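Local coordinates for glideosome-associated protein 50 (PDB 3TGH), which takes part in the glideosome complex of gliding motility and host-cell invasion, and may help assemble and fix it to the inner membrane complex of the malaria parasite, at residues Q19-N22 / A23-F26; N59-E62 / D63-E67. One frame throughout, in Å; residues are numbered along the deposited sequence.

Contact 1 (19-22/23-26) is a stretch of helix 17-32, and contact 2 (59-62/63-67) runs from helix 56-62 into the loop before strand 75-78. Their centres are 10 Å apart, on the same side of the chain's centre, and they meet directly. Gln19 NE2 donates a hydrogen bond of 2.9 Å to Leu60 O, so a side chain of the first helix occupies a backbone carbonyl of the second. Beside it, Ala23 CB packs on Val64 CG1 at 3.6 Å. Both contacts lie away from the metal-binding residues His172 and His233. A bound dimethyl sulfoxide, probably from the crystallisation liquor, lies about 3 Å from the Glu62 side chain.

Contact 1. Residues Q19-N22 / A23-F26; sequences QILN and AKYF
Leu21 and Tyr25, one turn apart on helix 17-32, lie side by side and point the same way. Tracing Tyr25 outward, CB is 3.8 Å from Asn22 O. The ring then leaves with CG beside the backbone N (chi1 -69°), a rotation that brings it alongside the preceding turn: Tyr25 CG stands at the limit of contact with Leu21 O, 4.2 Å away, Tyr25 CD1 is 3.5 Å from Leu21 O, and Tyr25 CE1 packs on the methyl Leu21 CD1 at 3.8 Å. Lys24 CE lies 3.9 Å above one face of that ring, offset toward its rim, on the same side of the ring plane as Leu21 CD1.

The backbone evidence is that of an alpha helix with uneven bonds. Phe26 N to Asn22 O is short, 2.8 Å, and Ala23 N to Gln19 O is similar at 2.9 Å, whereas Tyr25 N to Leu21 O is weak at 3.4 Å.

On the buried side, Asn22 ND2 is satisfied by two carbonyls, those of Gly253 and Gly275. Phe26 meets Phe276 edge-to-face, and Tyr25 also touches Phe276. Helix 17-32, the crossover of the beta-alpha-beta unit between strands 4-8 and 37-40, thus packs against strand 275-282 of the same mixed sheet.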
loop_
_atom_site.group_PDB
_atom_site.type_symbol
_atom_site.label_atom_id
_atom_site.label_comp_id
_atom_site.label_asym_id
_atom_site.label_seq_id
_atom_site.Cartn_x
_atom_site.Cartn_y
_atom_site.Cartn_z
ATOM N N GLN A 19 -3.457 -12.902 -13.519
ATOM C CA GLN A 19 -3.830 -12.876 -12.099
ATOM C C GLN A 19 -3.557 -14.223 -11.433
ATOM O O GLN A 19 -3.013 -14.282 -10.325
ATOM C CB GLN A 19 -5.304 -12.518 -11.895
ATOM C CG GLN A 19 -5.656 -12.269 -10.412
ATOM C CD GLN A 19 -7.111 -12.574 -10.041
ATOM O OE1 GLN A 19 -7.790 -13.368 -10.698
ATOM N NE2 GLN A 19 -7.576 -11.965 -8.954
ATOM N N ILE A 20 -3.942 -15.291 -12.122
ATOM C CA ILE A 20 -3.878 -16.648 -11.584
ATOM C C ILE A 20 -2.429 -17.140 -11.504
ATOM O O ILE A 20 -2.027 -17.747 -10.508
ATOM C CB ILE A 20 -4.714 -17.632 -12.447
ATOM C CG1 ILE A 20 -6.181 -17.187 -12.530
ATOM C CG2 ILE A 20 -4.634 -19.054 -11.892
ATOM C CD1 ILE A 20 -6.865 -17.049 -11.183
ATOM N N LEU A 21 -1.655 -16.871 -12.553
ATOM C CA LEU A 21 -0.230 -17.201 -12.564
ATOM C C LEU A 21 0.492 -16.431 -11.461
ATOM O O LEU A 21 1.298 -16.995 -10.727
ATOM C CB LEU A 21 0.379 -16.879 -13.937
ATOM C CG LEU A 21 1.849 -17.243 -14.172
ATOM C CD1 LEU A 21 2.092 -18.725 -13.915
ATOM C CD2 LEU A 21 2.278 -16.858 -15.587
ATOM N N ASN A 22 0.183 -15.142 -11.338
ATOM C CA ASN A 22 0.792 -14.298 -10.320
ATOM C C ASN A 22 0.469 -14.796 -8.907
ATOM O O ASN A 22 1.345 -14.823 -8.043
ATOM C CB ASN A 22 0.341 -12.836 -10.502
ATOM C CG ASN A 22 1.319 -11.840 -9.916
ATOM O OD1 ASN A 22 2.521 -12.085 -9.875
ATOM N ND2 ASN A 22 0.807 -10.696 -9.471
ATOM N N ALA A 23 -0.781 -15.209 -8.692
ATOM C CA ALA A 23 -1.229 -15.724 -7.394
ATOM C C ALA A 23 -0.430 -16.950 -6.948
ATOM O O ALA A 23 -0.134 -17.113 -5.763
ATOM C CB ALA A 23 -2.726 -16.055 -7.441
ATOM N N LYS A 24 -0.077 -17.803 -7.901
ATOM C CA LYS A 24 0.727 -18.994 -7.621
ATOM C C LYS A 24 2.089 -18.606 -7.036
ATOM O O LYS A 24 2.486 -19.106 -5.981
ATOM C CB LYS A 24 0.853 -19.834 -8.903
ATOM C CG LYS A 24 1.981 -20.854 -8.950
ATOM C CD LYS A 24 2.103 -21.433 -10.364
ATOM C CE LYS A 24 3.524 -21.847 -10.707
ATOM N NZ LYS A 24 3.634 -22.220 -12.154
ATOM N N TYR A 25 2.784 -17.686 -7.698
ATOM C CA TYR A 25 4.086 -17.221 -7.212
ATOM C C TYR A 25 3.978 -16.409 -5.926
ATOM O O TYR A 25 4.848 -16.496 -5.063
ATOM C CB TYR A 25 4.812 -16.424 -8.298
ATOM C CG TYR A 25 5.261 -17.293 -9.454
ATOM C CD1 TYR A 25 4.764 -17.107 -10.739
ATOM C CD2 TYR A 25 6.174 -18.319 -9.251
ATOM C CE1 TYR A 25 5.178 -17.925 -11.794
ATOM C CE2 TYR A 25 6.595 -19.134 -10.293
ATOM C CZ TYR A 25 6.098 -18.934 -11.558
ATOM O OH TYR A 25 6.530 -19.750 -12.582
ATOM N N PHE A 26 2.912 -15.619 -5.813
ATOM C CA PHE A 26 2.613 -14.844 -4.611
ATOM C C PHE A 26 2.576 -15.744 -3.384
ATOM O O PHE A 26 3.246 -15.471 -2.388
ATOM C CB PHE A 26 1.272 -14.123 -4.796
ATOM C CG PHE A 26 1.009 -13.013 -3.808
ATOM C CD1 PHE A 26 1.883 -11.944 -3.685
ATOM C CD2 PHE A 26 -0.154 -13.009 -3.053
ATOM C CE1 PHE A 26 1.616 -10.908 -2.786
ATOM C CE2 PHE A 26 -0.418 -11.978 -2.154
ATOM C CZ PHE A 26 0.466 -10.932 -2.030
#

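Contact 2. Residues N59-E62 / D63-E67; sequences NLYE and DVYSE
The carbonyl of Tyr61 receives two backbone N-H groups, from Val64 at 3.1 Å (Val64 N to Tyr61 O) and from Tyr65 at 2.9 Å (Tyr65 N to Tyr61 O). Tyr61 O is thus a shared acceptor of an i+3 and an i+4 bond, at a place in the calcineurin-like phosphoesterase fold where helix 56-62, with a wider pi-type turn over 59-62, leads into the loop before strand 75-78. The two donors approach differently: Tyr65 N lies nearly in line with the C=O bond (167°), while Val64 N stands above the carbonyl plane, 65° out of it, and so uses no lone pair.

Among the side chains, Tyr61 and Tyr65 cross at about a right angle and touch at Tyr61 CD1 and Tyr65 CD2, 4.1 Å apart. Tyr61 is directed by its first torsion, CG trans to the backbone N (178°), into a buried aromatic group: it meets Phe76 and Trp121 edge-to-face, and its OH is hydrogen-bonded to Pro119 O. Tyr65 instead lies along the backbone of 60-61, its CE2 3.6 Å from Leu60 O. One face of this ring carries Val64 CG1, 3.5 Å above its centre, a CH-pi type contact of a single methyl over the ring. The other valine methyl, CG2, is turned back to the helix and sits 3.4 Å from Asn59 O.

Nearer the surface, Asn59 and Asp63 are joined through a water rather than directly, and the Asp63 carboxylate also forms a salt bridge with Lys58. That water donates to both residues, reaching Asn59 OD1 at 3.2 Å and Asp63 OD2 at 2.5 Å.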
loop_
_atom_site.group_PDB
_atom_site.type_symbol
_atom_site.label_atom_id
_atom_site.label_comp_id
_atom_site.label_asym_id
_atom_site.label_seq_id
_atom_site.Cartn_x
_atom_site.Cartn_y
_atom_site.Cartn_z
ATOM N N ASN A 59 -14.891 -15.037 -6.336
ATOM C CA ASN A 59 -14.244 -15.396 -7.604
ATOM C C ASN A 59 -12.884 -14.742 -7.849
ATOM O O ASN A 59 -12.009 -15.368 -8.447
ATOM C CB ASN A 59 -15.164 -15.076 -8.788
ATOM C CG ASN A 59 -16.434 -15.904 -8.782
ATOM O OD1 ASN A 59 -16.444 -17.056 -8.335
ATOM N ND2 ASN A 59 -17.512 -15.328 -9.294
ATOM N N LEU A 60 -12.706 -13.499 -7.397
ATOM C CA LEU A 60 -11.473 -12.754 -7.658
ATOM C C LEU A 60 -10.531 -12.630 -6.463
ATOM O O LEU A 60 -9.382 -12.252 -6.645
ATOM C CB LEU A 60 -11.792 -11.354 -8.197
ATOM C CG LEU A 60 -12.615 -11.291 -9.486
ATOM C CD1 LEU A 60 -12.882 -9.841 -9.890
ATOM C CD2 LEU A 60 -11.911 -12.045 -10.610
ATOM N N TYR A 61 -11.003 -12.933 -5.253
ATOM C CA TYR A 61 -10.173 -12.790 -4.060
ATOM C C TYR A 61 -10.088 -14.105 -3.303
ATOM O O TYR A 61 -9.020 -14.714 -3.238
ATOM C CB TYR A 61 -10.707 -11.676 -3.161
ATOM C CG TYR A 61 -9.944 -11.461 -1.866
ATOM C CD1 TYR A 61 -8.753 -10.748 -1.848
ATOM C CD2 TYR A 61 -10.430 -11.954 -0.653
ATOM C CE1 TYR A 61 -8.056 -10.529 -0.655
ATOM C CE2 TYR A 61 -9.735 -11.747 0.542
ATOM C CZ TYR A 61 -8.544 -11.029 0.523
ATOM O OH TYR A 61 -7.848 -10.796 1.683
ATOM N N GLU A 62 -11.216 -14.548 -2.756
ATOM C CA GLU A 62 -11.238 -15.718 -1.878
ATOM C C GLU A 62 -10.712 -16.978 -2.559
ATOM O O GLU A 62 -9.904 -17.700 -1.981
ATOM C CB GLU A 62 -12.647 -15.996 -1.358
ATOM C CG GLU A 62 -13.252 -14.878 -0.517
ATOM C CD GLU A 62 -14.695 -15.167 -0.108
ATOM O OE1 GLU A 62 -15.180 -16.296 -0.328
ATOM O OE2 GLU A 62 -15.347 -14.257 0.433
ATOM N N ASP A 63 -11.173 -17.245 -3.778
ATOM C CA ASP A 63 -10.761 -18.459 -4.492
ATOM C C ASP A 63 -9.394 -18.334 -5.174
ATOM O O ASP A 63 -8.846 -19.334 -5.632
ATOM C CB ASP A 63 -11.818 -18.872 -5.522
ATOM C CG ASP A 63 -13.080 -19.432 -4.880
ATOM O OD1 ASP A 63 -13.096 -19.653 -3.647
ATOM O OD2 ASP A 63 -14.057 -19.666 -5.616
ATOM N N VAL A 64 -8.855 -17.117 -5.247
ATOM C CA VAL A 64 -7.583 -16.868 -5.910
ATOM C C VAL A 64 -6.423 -16.910 -4.915
ATOM O O VAL A 64 -5.357 -17.440 -5.234
ATOM C CB VAL A 64 -7.590 -15.504 -6.654
ATOM C CG1 VAL A 64 -6.213 -15.187 -7.253
ATOM C CG2 VAL A 64 -8.660 -15.491 -7.739
ATOM N N TYR A 65 -6.622 -16.349 -3.722
ATOM C CA TYR A 65 -5.514 -16.169 -2.769
ATOM C C TYR A 65 -5.615 -17.080 -1.548
ATOM O O TYR A 65 -4.972 -16.829 -0.528
ATOM C CB TYR A 65 -5.385 -14.691 -2.371
ATOM C CG TYR A 65 -5.196 -13.810 -3.589
ATOM C CD1 TYR A 65 -3.977 -13.778 -4.272
ATOM C CD2 TYR A 65 -6.237 -13.035 -4.075
ATOM C CE1 TYR A 65 -3.810 -12.990 -5.417
ATOM C CE2 TYR A 65 -6.076 -12.237 -5.204
ATOM C CZ TYR A 65 -4.863 -12.226 -5.871
ATOM O OH TYR A 65 -4.721 -11.445 -6.988
ATOM N N SER A 66 -6.399 -18.148 -1.665
ATOM C CA SER A 66 -6.556 -19.101 -0.573
ATOM C C SER A 66 -5.533 -20.225 -0.677
ATOM O O SER A 66 -5.055 -20.559 -1.765
ATOM C CB SER A 66 -7.971 -19.686 -0.540
ATOM O OG SER A 66 -8.248 -20.413 -1.720
ATOM N N GLU A 67 -5.200 -20.791 0.474
ATOM C CA GLU A 67 -4.301 -21.938 0.557
ATOM C C GLU A 67 -4.650 -22.733 1.817
ATOM O O GLU A 67 -5.170 -22.185 2.787
ATOM C CB GLU A 67 -2.845 -21.458 0.598
ATOM C CG GLU A 67 -1.775 -22.545 0.432
ATOM C CD GLU A 67 -1.708 -23.122 -0.977
ATOM O OE1 GLU A 67 -2.582 -23.945 -1.329
ATOM O OE2 GLU A 67 -0.770 -22.769 -1.727
HETATM O O HOH W 1 -13.891 -19.009 -8.058
#